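Local coordinates for protein SAM dependent methyltransferase (Agrobacterium tumefaciens, PDB 2IGT) that binds S-adenosylmethionine and probably transfers its methyl group to an acceptor substrate, at residues V35-S40 against Q137-E142; I48-G53 against A69-R74; E302-E307 against G316-T321. One frame throughout, in Å; residues are numbered along the deposited sequence.

Contact 1 (V35-S40 against Q137-E142); sequences VILESS and QIVHWE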
ATOM      1  N   VAL A  35       9.647   4.449 -39.506  1.00 20.04           N
ATOM      2  CA  VAL A  35      10.636   3.377 -39.632  1.00 19.49           C
ATOM      3  C   VAL A  35      10.113   2.195 -38.786  1.00 19.49           C
ATOM      4  O   VAL A  35       9.821   2.332 -37.583  1.00 18.44           O
ATOM      5  CB  VAL A  35      12.070   3.830 -39.193  1.00 19.16           C
ATOM      6  CG1 VAL A  35      13.039   2.647 -39.198  1.00 20.77           C
ATOM      7  CG2 VAL A  35      12.631   4.929 -40.143  1.00 20.78           C
ATOM      8  N   ILE A  36       9.945   1.039 -39.414  1.00 18.11           N
ATOM      9  CA  ILE A  36       9.415  -0.094 -38.681  1.00 19.05           C
ATOM     10  C   ILE A  36      10.614  -0.996 -38.375  1.00 19.98           C
ATOM     11  O   ILE A  36      11.264  -1.509 -39.294  1.00 19.68           O
ATOM     12  CB  ILE A  36       8.313  -0.879 -39.454  1.00 19.79           C
ATOM     13  CG1 ILE A  36       7.138   0.037 -39.887  1.00 19.76           C
ATOM     14  CG2 ILE A  36       7.823  -2.110 -38.597  1.00 17.53           C
ATOM     15  CD1 ILE A  36       6.424   0.779 -38.708  1.00 19.60           C
ATOM     16  N   LEU A  37      10.930  -1.141 -37.097  1.00 19.61           N
ATOM     17  CA  LEU A  37      12.027  -1.999 -36.677  1.00 20.35           C
ATOM     18  C   LEU A  37      11.459  -3.353 -36.336  1.00 21.03           C
ATOM     19  O   LEU A  37      10.464  -3.455 -35.627  1.00 20.15           O
ATOM     20  CB  LEU A  37      12.735  -1.412 -35.464  1.00 20.40           C
ATOM     21  CG  LEU A  37      13.466  -0.083 -35.680  1.00 20.28           C
ATOM     22  CD1 LEU A  37      14.044   0.333 -34.312  1.00 21.82           C
ATOM     23  CD2 LEU A  37      14.550  -0.176 -36.776  1.00 21.30           C
ATOM     24  N   GLU A  38      12.078  -4.398 -36.868  1.00 22.05           N
ATOM     25  CA  GLU A  38      11.527  -5.731 -36.717  1.00 23.21           C
ATOM     26  C   GLU A  38      12.567  -6.691 -36.174  1.00 23.51           C
ATOM     27  O   GLU A  38      13.710  -6.713 -36.617  1.00 22.28           O
ATOM     28  CB  GLU A  38      10.963  -6.229 -38.060  1.00 23.16           C
ATOM     29  CG  GLU A  38      10.710  -7.716 -38.126  1.00 24.78           C
ATOM     30  CD  GLU A  38       9.990  -8.149 -39.409  1.00 25.87           C
ATOM     31  OE1 GLU A  38       9.268  -7.327 -40.025  1.00 29.56           O
ATOM     32  OE2 GLU A  38      10.128  -9.327 -39.783  1.00 28.31           O
ATOM     33  N   SER A  39      12.137  -7.493 -35.217  1.00 24.72           N
ATOM     34  CA  SER A  39      12.921  -8.575 -34.668  1.00 27.05           C
ATOM     35  C   SER A  39      12.201  -9.913 -34.948  1.00 27.77           C
ATOM     36  O   SER A  39      10.982 -10.012 -34.748  1.00 27.48           O
ATOM     37  CB  SER A  39      12.993  -8.356 -33.154  1.00 26.58           C
ATOM     38  OG  SER A  39      13.843  -9.303 -32.574  1.00 29.32           O
ATOM     39  N   SER A  40      12.952 -10.920 -35.384  0.50 28.38           N
ATOM     40  CA  SER A  40      12.385 -12.260 -35.574  0.50 29.41           C
ATOM     41  C   SER A  40      12.753 -13.270 -34.467  0.50 29.92           C
ATOM     42  O   SER A  40      12.305 -14.439 -34.489  0.50 29.46           O
ATOM     43  CB  SER A  40      12.715 -12.797 -36.972  0.50 29.74           C
ATOM     44  OG  SER A  40      11.926 -12.137 -37.955  0.50 29.59           O
ATOM     45  N   GLN A 137      13.429  -5.574 -27.744  1.00 21.07           N
ATOM     46  CA  GLN A 137      14.381  -4.473 -27.533  1.00 20.09           C
ATOM     47  C   GLN A 137      15.799  -4.798 -28.036  1.00 20.68           C
ATOM     48  O   GLN A 137      16.661  -3.915 -28.097  1.00 20.17           O
ATOM     49  CB  GLN A 137      14.390  -4.038 -26.056  1.00 19.44           C
ATOM     50  CG  GLN A 137      13.076  -3.326 -25.608  1.00 21.79           C
ATOM     51  CD  GLN A 137      12.925  -1.946 -26.235  1.00 25.00           C
ATOM     52  OE1 GLN A 137      13.920  -1.238 -26.454  1.00 28.61           O
ATOM     53  NE2 GLN A 137      11.695  -1.558 -26.541  1.00 22.35           N
ATOM     54  N   ILE A 138      16.030  -6.059 -28.420  1.00 20.04           N
ATOM     55  CA  ILE A 138      17.315  -6.458 -29.012  1.00 20.20           C
ATOM     56  C   ILE A 138      17.719  -5.602 -30.217  1.00 20.18           C
ATOM     57  O   ILE A 138      18.902  -5.371 -30.442  1.00 18.88           O
ATOM     58  CB  ILE A 138      17.351  -7.949 -29.405  1.00 20.39           C
ATOM     59  CG1 ILE A 138      18.817  -8.401 -29.625  1.00 20.23           C
ATOM     60  CG2 ILE A 138      16.448  -8.219 -30.643  1.00 20.61           C
ATOM     61  CD1 ILE A 138      19.023  -9.909 -29.817  1.00 21.10           C
ATOM     62  N   VAL A 139      16.738  -5.119 -30.985  1.00 19.97           N
ATOM     63  CA  VAL A 139      17.068  -4.215 -32.083  1.00 20.76           C
ATOM     64  C   VAL A 139      17.785  -2.939 -31.555  1.00 20.21           C
ATOM     65  O   VAL A 139      18.811  -2.536 -32.111  1.00 19.29           O
ATOM     66  CB  VAL A 139      15.834  -3.875 -32.948  1.00 20.78           C
ATOM     67  CG1 VAL A 139      16.235  -3.054 -34.164  1.00 21.83           C
ATOM     68  CG2 VAL A 139      15.125  -5.168 -33.379  1.00 21.47           C
ATOM     69  N   HIS A 140      17.267  -2.331 -30.488  1.00 19.91           N
ATOM     70  CA  HIS A 140      17.918  -1.144 -29.897  1.00 20.45           C
ATOM     71  C   HIS A 140      19.228  -1.540 -29.201  1.00 20.03           C
ATOM     72  O   HIS A 140      20.190  -0.780 -29.231  1.00 19.13           O
ATOM     73  CB  HIS A 140      17.016  -0.401 -28.884  1.00 20.34           C
ATOM     74  CG  HIS A 140      15.727   0.117 -29.466  1.00 20.88           C
ATOM     75  ND1 HIS A 140      15.684   1.057 -30.481  1.00 19.21           N
ATOM     76  CD2 HIS A 140      14.437  -0.154 -29.144  1.00 21.33           C
ATOM     77  CE1 HIS A 140      14.420   1.312 -30.784  1.00 22.04           C
ATOM     78  NE2 HIS A 140      13.643   0.597 -29.985  1.00 22.88           N
ATOM     79  N   TRP A 141      19.266  -2.727 -28.583  1.00 19.85           N
ATOM     80  CA  TRP A 141      20.517  -3.199 -27.963  1.00 20.21           C
ATOM     81  C   TRP A 141      21.627  -3.384 -28.978  1.00 20.76           C
ATOM     82  O   TRP A 141      22.802  -3.117 -28.667  1.00 20.63           O
ATOM     83  CB  TRP A 141      20.340  -4.507 -27.196  1.00 20.45           C
ATOM     84  CG  TRP A 141      19.261  -4.475 -26.182  1.00 21.67           C
ATOM     85  CD1 TRP A 141      18.763  -3.384 -25.528  1.00 21.36           C
ATOM     86  CD2 TRP A 141      18.546  -5.614 -25.682  1.00 21.89           C
ATOM     87  NE1 TRP A 141      17.747  -3.779 -24.669  1.00 21.12           N
ATOM     88  CE2 TRP A 141      17.600  -5.138 -24.747  1.00 21.94           C
ATOM     89  CE3 TRP A 141      18.609  -6.986 -25.947  1.00 23.20           C
ATOM     90  CZ2 TRP A 141      16.713  -5.994 -24.068  1.00 22.60           C
ATOM     91  CZ3 TRP A 141      17.710  -7.844 -25.281  1.00 22.77           C
ATOM     92  CH2 TRP A 141      16.787  -7.332 -24.349  1.00 22.48           C
ATOM     93  N   GLU A 142      21.252  -3.838 -30.178  0.60 20.93           N
ATOM     94  CA  GLU A 142      22.178  -3.986 -31.296  0.60 21.42           C
ATOM     95  C   GLU A 142      22.750  -2.645 -31.749  0.60 20.96           C
ATOM     96  O   GLU A 142      23.965  -2.530 -31.984  0.60 20.77           O
ATOM     97  CB  GLU A 142      21.509  -4.752 -32.453  0.60 21.56           C
ATOM     98  CG  GLU A 142      21.398  -6.254 -32.155  0.60 22.39           C
ATOM     99  CD  GLU A 142      20.491  -7.039 -33.103  0.60 23.72           C
ATOM    100  OE1 GLU A 142      19.559  -6.469 -33.720  0.60 27.25           O
ATOM    101  OE2 GLU A 142      20.703  -8.264 -33.204  0.60 27.47           O
TER
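Val139 divides its two methyl groups between Leu37 and Ser39, two residues of strand 35-39 whose CB atoms point to the helix. The axes of strand 35-39 and helix 138-142 approach to 8.9 Å and run at 102° to one another, so the helix lies nearly crosswise to the strand and meets it over a short length. Accordingly, the two segments bury a modest 223 Å² between them.

The apolar part centres on Leu37. Its CD1 sits 4.0 Å from Val139 CG1, and the two side chains pass at a slant. The same CD1 also reaches His140, lying 3.7 Å from CE1 of the imidazole, with the leucine and histidine side chains roughly perpendicular. On the other branch, Val139 CG2 packs 3.8 Å from Ser39 CB and also approaches the carbonyl oxygen of Glu38. Both branches can be used at once because chi1 of Val139 is -174°, which sets CG1 anti to the backbone N and CG2 anti to the carbonyl carbon.

The polar groups contribute by van der Waals contact. Ser39 OG comes 3.4 Å from Ile138 CG2, a hydroxyl against a methyl. Glu38 turns its CB away from the helix, and its carboxylate forms a salt bridge with Arg306.

Strand 30-39 is one of the two outermost strands of the large sheet within this chain, and the backbones of Leu37 and Ser39 bond to strand 297-306. A helix packed on this mixed sheet is consistent with the layered alpha-beta fold of class I methyltransferases. Helix 138-150 packs across this end of the sheet: the His140 ring meets that of Phe324 on strand 318-328 and touches Val270 and Thr272 on strand 268-273, while Trp141 lies against helix 166-173.

Contact 2 (I48-G53 against A69-R74); sequences IDSGNG and AQALWR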
ATOM      1  N   ILE A  48       6.303 -18.009 -31.146  1.00 17.85           N
ATOM      2  CA  ILE A  48       5.886 -19.200 -31.896  1.00 17.44           C
ATOM      3  C   ILE A  48       4.597 -18.957 -32.651  1.00 17.57           C
ATOM      4  O   ILE A  48       4.530 -19.243 -33.841  1.00 17.15           O
ATOM      5  CB  ILE A  48       5.759 -20.448 -30.973  1.00 18.11           C
ATOM      6  CG1 ILE A  48       7.140 -20.780 -30.391  1.00 18.82           C
ATOM      7  CG2 ILE A  48       5.248 -21.686 -31.770  1.00 17.83           C
ATOM      8  CD1 ILE A  48       7.063 -21.703 -29.228  1.00 23.44           C
ATOM      9  N   ASP A  49       3.597 -18.371 -31.973  1.00 17.12           N
ATOM     10  CA  ASP A  49       2.249 -18.247 -32.529  1.00 17.17           C
ATOM     11  C   ASP A  49       1.507 -17.248 -31.657  1.00 16.88           C
ATOM     12  O   ASP A  49       1.982 -16.897 -30.576  1.00 17.42           O
ATOM     13  CB  ASP A  49       1.526 -19.621 -32.513  1.00 17.28           C
ATOM     14  CG  ASP A  49       0.262 -19.658 -33.390  1.00 16.45           C
ATOM     15  OD1 ASP A  49       0.158 -18.916 -34.409  1.00 15.16           O
ATOM     16  OD2 ASP A  49      -0.625 -20.488 -33.070  1.00 15.43           O
ATOM     17  N   SER A  50       0.364 -16.769 -32.141  1.00 17.20           N
ATOM     18  CA  SER A  50      -0.431 -15.779 -31.413  1.00 17.31           C
ATOM     19  C   SER A  50      -1.813 -15.786 -32.058  1.00 17.40           C
ATOM     20  O   SER A  50      -1.967 -16.219 -33.210  1.00 16.37           O
ATOM     21  CB  SER A  50       0.200 -14.384 -31.520  1.00 17.41           C
ATOM     22  OG  SER A  50       0.205 -13.968 -32.887  1.00 20.42           O
ATOM     23  N   GLY A  51      -2.809 -15.304 -31.321  1.00 17.48           N
ATOM     24  CA  GLY A  51      -4.169 -15.205 -31.829  1.00 17.54           C
ATOM     25  C   GLY A  51      -5.138 -15.412 -30.693  1.00 17.28           C
ATOM     26  O   GLY A  51      -4.754 -15.863 -29.601  1.00 17.09           O
ATOM     27  N   ASN A  52      -6.404 -15.097 -30.944  1.00 17.90           N
ATOM     28  CA  ASN A  52      -7.442 -15.182 -29.901  1.00 18.74           C
ATOM     29  C   ASN A  52      -7.068 -14.453 -28.608  1.00 18.01           C
ATOM     30  O   ASN A  52      -7.458 -14.862 -27.512  1.00 18.12           O
ATOM     31  CB  ASN A  52      -7.810 -16.660 -29.655  1.00 18.76           C
ATOM     32  CG  ASN A  52      -8.395 -17.324 -30.912  1.00 21.16           C
ATOM     33  OD1 ASN A  52      -8.914 -16.639 -31.801  1.00 22.57           O
ATOM     34  ND2 ASN A  52      -8.336 -18.647 -30.974  1.00 20.44           N
ATOM     35  N   GLY A  53      -6.304 -13.370 -28.736  1.00 17.51           N
ATOM     36  CA  GLY A  53      -5.936 -12.549 -27.587  1.00 17.87           C
ATOM     37  C   GLY A  53      -4.832 -13.129 -26.709  1.00 18.34           C
ATOM     38  O   GLY A  53      -4.660 -12.695 -25.554  1.00 17.86           O
ATOM     39  N   ALA A  69      -3.803  -8.695 -25.989  1.00 21.83           N
ATOM     40  CA  ALA A  69      -5.141  -8.323 -26.495  1.00 23.23           C
ATOM     41  C   ALA A  69      -5.158  -7.959 -27.981  1.00 24.02           C
ATOM     42  O   ALA A  69      -6.145  -8.212 -28.678  1.00 24.90           O
ATOM     43  CB  ALA A  69      -5.766  -7.203 -25.662  1.00 24.11           C
ATOM     44  N   GLN A  70      -4.079  -7.394 -28.497  1.00 23.86           N
ATOM     45  CA  GLN A  70      -4.143  -6.988 -29.892  1.00 24.68           C
ATOM     46  C   GLN A  70      -3.920  -8.132 -30.894  1.00 23.72           C
ATOM     47  O   GLN A  70      -4.126  -7.942 -32.095  1.00 24.46           O
ATOM     48  CB  GLN A  70      -3.234  -5.809 -30.175  1.00 25.52           C
ATOM     49  CG  GLN A  70      -1.801  -6.116 -30.180  1.00 26.92           C
ATOM     50  CD  GLN A  70      -1.006  -4.881 -30.490  1.00 31.29           C
ATOM     51  OE1 GLN A  70      -1.410  -4.035 -31.302  1.00 28.83           O
ATOM     52  NE2 GLN A  70       0.138  -4.767 -29.849  1.00 33.48           N
ATOM     53  N   ALA A  71      -3.536  -9.311 -30.401  1.00 21.99           N
ATOM     54  CA  ALA A  71      -3.469 -10.500 -31.250  1.00 21.27           C
ATOM     55  C   ALA A  71      -4.899 -10.971 -31.544  1.00 21.02           C
ATOM     56  O   ALA A  71      -5.354 -12.000 -31.054  1.00 20.49           O
ATOM     57  CB  ALA A  71      -2.624 -11.594 -30.589  1.00 20.66           C
ATOM     58  N   LEU A  72      -5.610 -10.176 -32.343  1.00 20.58           N
ATOM     59  CA  LEU A  72      -7.025 -10.423 -32.677  1.00 21.11           C
ATOM     60  C   LEU A  72      -7.289 -11.529 -33.685  1.00 20.57           C
ATOM     61  O   LEU A  72      -8.407 -12.066 -33.765  1.00 19.49           O
ATOM     62  CB  LEU A  72      -7.619  -9.131 -33.239  1.00 22.02           C
ATOM     63  CG  LEU A  72      -7.757  -8.023 -32.213  1.00 23.48           C
ATOM     64  CD1 LEU A  72      -7.976  -6.669 -32.890  1.00 25.69           C
ATOM     65  CD2 LEU A  72      -8.909  -8.361 -31.281  1.00 27.08           C
ATOM     66  N   TRP A  73      -6.268 -11.825 -34.479  1.00 20.08           N
ATOM     67  CA  TRP A  73      -6.322 -12.873 -35.494  1.00 20.53           C
ATOM     68  C   TRP A  73      -6.353 -14.277 -34.857  1.00 20.71           C
ATOM     69  O   TRP A  73      -6.398 -14.398 -33.638  1.00 20.66           O
ATOM     70  CB  TRP A  73      -5.125 -12.682 -36.422  1.00 20.15           C
ATOM     71  CG  TRP A  73      -3.827 -12.638 -35.658  1.00 20.45           C
ATOM     72  CD1 TRP A  73      -3.139 -13.709 -35.169  1.00 19.67           C
ATOM     73  CD2 TRP A  73      -3.099 -11.473 -35.248  1.00 20.36           C
ATOM     74  NE1 TRP A  73      -2.000 -13.288 -34.509  1.00 18.80           N
ATOM     75  CE2 TRP A  73      -1.963 -11.920 -34.526  1.00 20.24           C
ATOM     76  CE3 TRP A  73      -3.295 -10.088 -35.414  1.00 21.48           C
ATOM     77  CZ2 TRP A  73      -1.008 -11.048 -34.013  1.00 20.74           C
ATOM     78  CZ3 TRP A  73      -2.350  -9.216 -34.879  1.00 20.05           C
ATOM     79  CH2 TRP A  73      -1.223  -9.691 -34.192  1.00 22.46           C
ATOM     80  N   ARG A  74      -6.309 -15.307 -35.705  0.50 20.87           N
ATOM     81  CA  ARG A  74      -6.345 -16.709 -35.293  0.50 21.64           C
ATOM     82  C   ARG A  74      -4.948 -17.304 -35.112  0.50 20.71           C
ATOM     83  O   ARG A  74      -4.021 -16.937 -35.830  0.50 20.41           O
ATOM     84  CB  ARG A  74      -7.083 -17.539 -36.346  0.50 22.05           C
ATOM     85  CG  ARG A  74      -8.399 -18.125 -35.873  0.50 24.02           C
ATOM     86  CD  ARG A  74      -9.179 -18.762 -37.023  0.50 23.83           C
ATOM     87  NE  ARG A  74     -10.017 -17.785 -37.714  0.50 28.98           N
ATOM     88  CZ  ARG A  74      -9.717 -17.226 -38.880  0.50 29.25           C
ATOM     89  NH1 ARG A  74      -8.594 -17.554 -39.505  0.50 31.48           N
ATOM     90  NH2 ARG A  74     -10.542 -16.336 -39.420  0.50 29.64           N
TER
HETATM   91  O   HOH W   1      -9.755 -14.655 -33.545  1.00 48.68           O
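Asn52 and Gly53, the turn residues of the beta hairpin formed by strands 45-51 and 54-59, give their backbone N-H groups to the loop 69-74, whose Ala71 is the centre of an inverse gamma turn. Asn52 N bonds to Trp73 O at 2.8 Å, and Gly53 N bonds to Ala71 O at 2.9 Å. Backbone thus docks on backbone, and the packing is close: Gly51 CA, which carries no side chain, comes within 3.0 Å of Trp73 O.

The buried side is completed by Ser50 and Trp73. The indole NE1 donates to Ser50 OG at 2.8 Å, with the oxygen only 5° out of the ring plane, and makes a weak, bent bond to Ser50 O (120° at the hydrogen). A chi1 of 63° at Ser50 turns OG to this NE1 edge of the indole. OG also bonds to Glu307, a second tie that fixes the hydroxyl. Beside it, Ser50 CB rests 4.1 Å from Ala71 CB.

Toward solvent the contact is looser. Asn52 turns its CB away from the loop and is exposed, as are Leu72 and Arg74; Asn52 OD1 comes only to 4.3 Å from Arg74 CA. Here a water lies 2.8 Å from Asn52 OD1 and 2.9 Å from Leu72 O, placed to bridge them.

Contact 3 (E302-E307 against G316-T321); sequences ELVIRE and GRVLST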
ATOM      1  N   GLU A 302       7.515   2.062 -35.084  1.00 18.46           N
ATOM      2  CA  GLU A 302       7.112   0.990 -34.182  1.00 18.76           C
ATOM      3  C   GLU A 302       8.204  -0.076 -34.184  1.00 18.63           C
ATOM      4  O   GLU A 302       8.886  -0.273 -35.192  1.00 18.87           O
ATOM      5  CB  GLU A 302       5.745   0.412 -34.595  1.00 18.15           C
ATOM      6  CG  GLU A 302       4.641   1.444 -34.377  1.00 19.56           C
ATOM      7  CD  GLU A 302       3.238   0.963 -34.656  1.00 20.53           C
ATOM      8  OE1 GLU A 302       3.030  -0.255 -34.881  1.00 20.36           O
ATOM      9  OE2 GLU A 302       2.341   1.840 -34.639  1.00 19.44           O
ATOM     10  N   LEU A 303       8.376  -0.708 -33.031  1.00 19.12           N
ATOM     11  CA  LEU A 303       9.228  -1.893 -32.856  1.00 19.33           C
ATOM     12  C   LEU A 303       8.304  -3.116 -32.800  1.00 19.24           C
ATOM     13  O   LEU A 303       7.405  -3.173 -31.964  1.00 18.70           O
ATOM     14  CB  LEU A 303      10.031  -1.795 -31.556  1.00 18.74           C
ATOM     15  CG  LEU A 303      10.856  -3.024 -31.157  1.00 19.40           C
ATOM     16  CD1 LEU A 303      11.957  -3.324 -32.201  1.00 18.95           C
ATOM     17  CD2 LEU A 303      11.508  -2.804 -29.782  1.00 19.31           C
ATOM     18  N   VAL A 304       8.541  -4.082 -33.694  1.00 18.79           N
ATOM     19  CA  VAL A 304       7.626  -5.205 -33.843  1.00 19.16           C
ATOM     20  C   VAL A 304       8.409  -6.519 -33.746  1.00 19.67           C
ATOM     21  O   VAL A 304       9.644  -6.556 -33.966  1.00 19.93           O
ATOM     22  CB  VAL A 304       6.835  -5.125 -35.184  1.00 18.56           C
ATOM     23  CG1 VAL A 304       6.310  -3.706 -35.405  1.00 19.25           C
ATOM     24  CG2 VAL A 304       7.716  -5.510 -36.364  1.00 17.63           C
ATOM     25  N   ILE A 305       7.690  -7.573 -33.376  1.00 20.05           N
ATOM     26  CA  ILE A 305       8.193  -8.933 -33.408  1.00 21.58           C
ATOM     27  C   ILE A 305       7.401  -9.663 -34.489  1.00 22.00           C
ATOM     28  O   ILE A 305       6.170  -9.549 -34.559  1.00 22.64           O
ATOM     29  CB  ILE A 305       7.877  -9.695 -32.079  1.00 21.52           C
ATOM     30  CG1 ILE A 305       8.526  -9.013 -30.861  1.00 23.24           C
ATOM     31  CG2 ILE A 305       8.295 -11.168 -32.191  1.00 23.16           C
ATOM     32  CD1 ILE A 305       7.927  -9.469 -29.477  1.00 22.94           C
ATOM     33  N   ARG A 306       8.096 -10.445 -35.301  1.00 21.25           N
ATOM     34  CA  ARG A 306       7.414 -11.289 -36.245  1.00 21.75           C
ATOM     35  C   ARG A 306       7.358 -12.729 -35.717  1.00 20.97           C
ATOM     36  O   ARG A 306       8.365 -13.267 -35.262  1.00 22.21           O
ATOM     37  CB  ARG A 306       8.093 -11.230 -37.619  1.00 21.97           C
ATOM     38  CG  ARG A 306       7.223 -11.875 -38.704  1.00 23.45           C
ATOM     39  CD  ARG A 306       7.804 -11.696 -40.099  1.00 27.48           C
ATOM     40  NE  ARG A 306       7.808 -10.302 -40.572  1.00 26.64           N
ATOM     41  CZ  ARG A 306       6.797  -9.716 -41.211  1.00 28.57           C
ATOM     42  NH1 ARG A 306       5.652 -10.372 -41.429  1.00 28.62           N
ATOM     43  NH2 ARG A 306       6.916  -8.454 -41.608  1.00 26.64           N
ATOM     44  N   GLU A 307       6.183 -13.343 -35.784  1.00 20.79           N
ATOM     45  CA  GLU A 307       6.036 -14.760 -35.449  1.00 21.16           C
ATOM     46  C   GLU A 307       7.094 -15.568 -36.177  1.00 21.17           C
ATOM     47  O   GLU A 307       7.422 -15.291 -37.339  1.00 21.05           O
ATOM     48  CB  GLU A 307       4.670 -15.298 -35.860  1.00 20.61           C
ATOM     49  CG  GLU A 307       3.529 -14.754 -35.070  1.00 21.82           C
ATOM     50  CD  GLU A 307       2.205 -15.235 -35.603  1.00 20.50           C
ATOM     51  OE1 GLU A 307       2.090 -15.464 -36.838  1.00 21.08           O
ATOM     52  OE2 GLU A 307       1.283 -15.347 -34.775  1.00 19.98           O
ATOM     53  N   GLY A 316       5.745 -14.962 -40.125  1.00 34.34           N
ATOM     54  CA  GLY A 316       4.299 -15.006 -39.920  1.00 30.35           C
ATOM     55  C   GLY A 316       3.791 -13.589 -39.764  1.00 28.38           C
ATOM     56  O   GLY A 316       4.254 -12.682 -40.474  1.00 27.30           O
ATOM     57  N   ARG A 317       2.871 -13.398 -38.818  1.00 26.10           N
ATOM     58  CA  ARG A 317       2.255 -12.097 -38.572  1.00 24.44           C
ATOM     59  C   ARG A 317       3.163 -11.189 -37.735  1.00 23.57           C
ATOM     60  O   ARG A 317       4.001 -11.673 -36.974  1.00 22.29           O
ATOM     61  CB  ARG A 317       0.930 -12.252 -37.810  1.00 24.80           C
ATOM     62  CG  ARG A 317      -0.338 -12.556 -38.669  1.00 25.39           C
ATOM     63  CD  ARG A 317      -0.503 -14.032 -38.969  1.00 25.03           C
ATOM     64  NE  ARG A 317      -0.434 -14.901 -37.787  1.00 22.44           N
ATOM     65  CZ  ARG A 317      -1.461 -15.570 -37.250  1.00 20.54           C
ATOM     66  NH1 ARG A 317      -2.691 -15.488 -37.761  1.00 19.25           N
ATOM     67  NH2 ARG A 317      -1.246 -16.352 -36.196  1.00 20.29           N
ATOM     68  N   VAL A 318       2.904  -9.882 -37.829  1.00 22.23           N
ATOM     69  CA  VAL A 318       3.620  -8.842 -37.087  1.00 22.21           C
ATOM     70  C   VAL A 318       2.859  -8.558 -35.786  1.00 21.67           C
ATOM     71  O   VAL A 318       1.646  -8.306 -35.818  1.00 21.19           O
ATOM     72  CB  VAL A 318       3.725  -7.542 -37.977  1.00 21.75           C
ATOM     73  CG1 VAL A 318       4.193  -6.339 -37.204  1.00 20.62           C
ATOM     74  CG2 VAL A 318       4.645  -7.777 -39.192  1.00 23.68           C
ATOM     75  N   LEU A 319       3.568  -8.616 -34.657  1.00 21.53           N
ATOM     76  CA  LEU A 319       3.065  -8.156 -33.378  1.00 21.53           C
ATOM     77  C   LEU A 319       3.830  -6.896 -32.964  1.00 21.06           C
ATOM     78  O   LEU A 319       5.002  -6.963 -32.581  1.00 19.84           O
ATOM     79  CB  LEU A 319       3.213  -9.222 -32.295  1.00 21.97           C
ATOM     80  CG  LEU A 319       2.759  -8.802 -30.884  1.00 22.91           C
ATOM     81  CD1 LEU A 319       1.258  -8.392 -30.843  1.00 25.65           C
ATOM     82  CD2 LEU A 319       3.033  -9.932 -29.891  1.00 24.03           C
ATOM     83  N   SER A 320       3.172  -5.750 -33.063  1.00 21.06           N
ATOM     84  CA  SER A 320       3.817  -4.503 -32.724  1.00 22.35           C
ATOM     85  C   SER A 320       3.793  -4.342 -31.198  1.00 23.11           C
ATOM     86  O   SER A 320       2.744  -4.520 -30.571  1.00 23.93           O
ATOM     87  CB  SER A 320       3.100  -3.357 -33.418  1.00 22.80           C
ATOM     88  OG  SER A 320       3.683  -2.122 -33.079  1.00 25.05           O
ATOM     89  N   THR A 321       4.951  -4.039 -30.614  1.00 21.46           N
ATOM     90  CA  THR A 321       5.102  -3.999 -29.162  1.00 22.08           C
ATOM     91  C   THR A 321       5.163  -2.582 -28.560  1.00 20.86           C
ATOM     92  O   THR A 321       4.773  -2.379 -27.424  1.00 20.12           O
ATOM     93  CB  THR A 321       6.400  -4.729 -28.712  1.00 21.86           C
ATOM     94  OG1 THR A 321       7.552  -3.970 -29.106  1.00 23.68           O
ATOM     95  CG2 THR A 321       6.509  -6.121 -29.387  1.00 23.91           C
TER
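The beta hairpin of strands 297-306 and 318-328 is held in antiparallel register by Ile305 and Leu319, a hydrogen-bonded pair. Ile305 N reaches Leu319 O at 2.9 Å and Leu319 N reaches Ile305 O at 2.8 Å, both almost straight at the hydrogen. Flanking them, Val304 with Ser320 and Arg306 with Val318 are non-hydrogen-bonded pairs on one face, where Val304 CB touches Val318 CG1 at 3.5 Å.

Polar groups hold the two ends of the paired segments 302-307 and 316-321. Ser320 OG donates to Glu302 OE1 at 2.7 Å from above the carboxylate plane, while Thr321 gives both N and OG1 to Leu303 O. At the loop end, Arg317 grips Glu307 side-on: NE bonds to OE1 at 2.8 Å and NH2 to OE2 at 3.1 Å, with the two group planes 46° apart. The backbone N of Arg317 adds a bond to the same Glu307 OE1, coming from the same face as NE, so that, with Ser50, several donors position this buried carboxylate.

Arg306, paired also with Glu38, bends at chi3 (-67°), bringing NH1 to Gly316 O at 2.9 Å in the guanidinium plane while Val318 CG2 lies over one face. Inserted next to the parallel strands 268-273 and 228-231, strand 318-328 runs antiparallel to 268-273 and to 297-306, as the seventh strand does in class I methyltransferases, a Rossmann-like fold.

Overall arrangement
Contact 3 lies between the other two, its centre about 10 Å from that of contact 1 and about 11 Å from that of contact 2. Strand 297-306 pairs with strand 30-39, and Glu38 OE2 meets Arg306 NE at 2.6 Å, joining contact 1 to contact 3. At the loop end of the hairpin, Ser50 OG lies 2.6 Å from Glu307 OE2 and Arg74 O 2.8 Å from Arg317 NH1, tying in contact 2 and hence the smaller sheet. Contacts 1 and 2 themselves stay about 8 Å apart at their nearest atoms. Bound S-adenosylmethionine lies about 9 Å from the side chain of Thr321 and about 11 Å from that of His140.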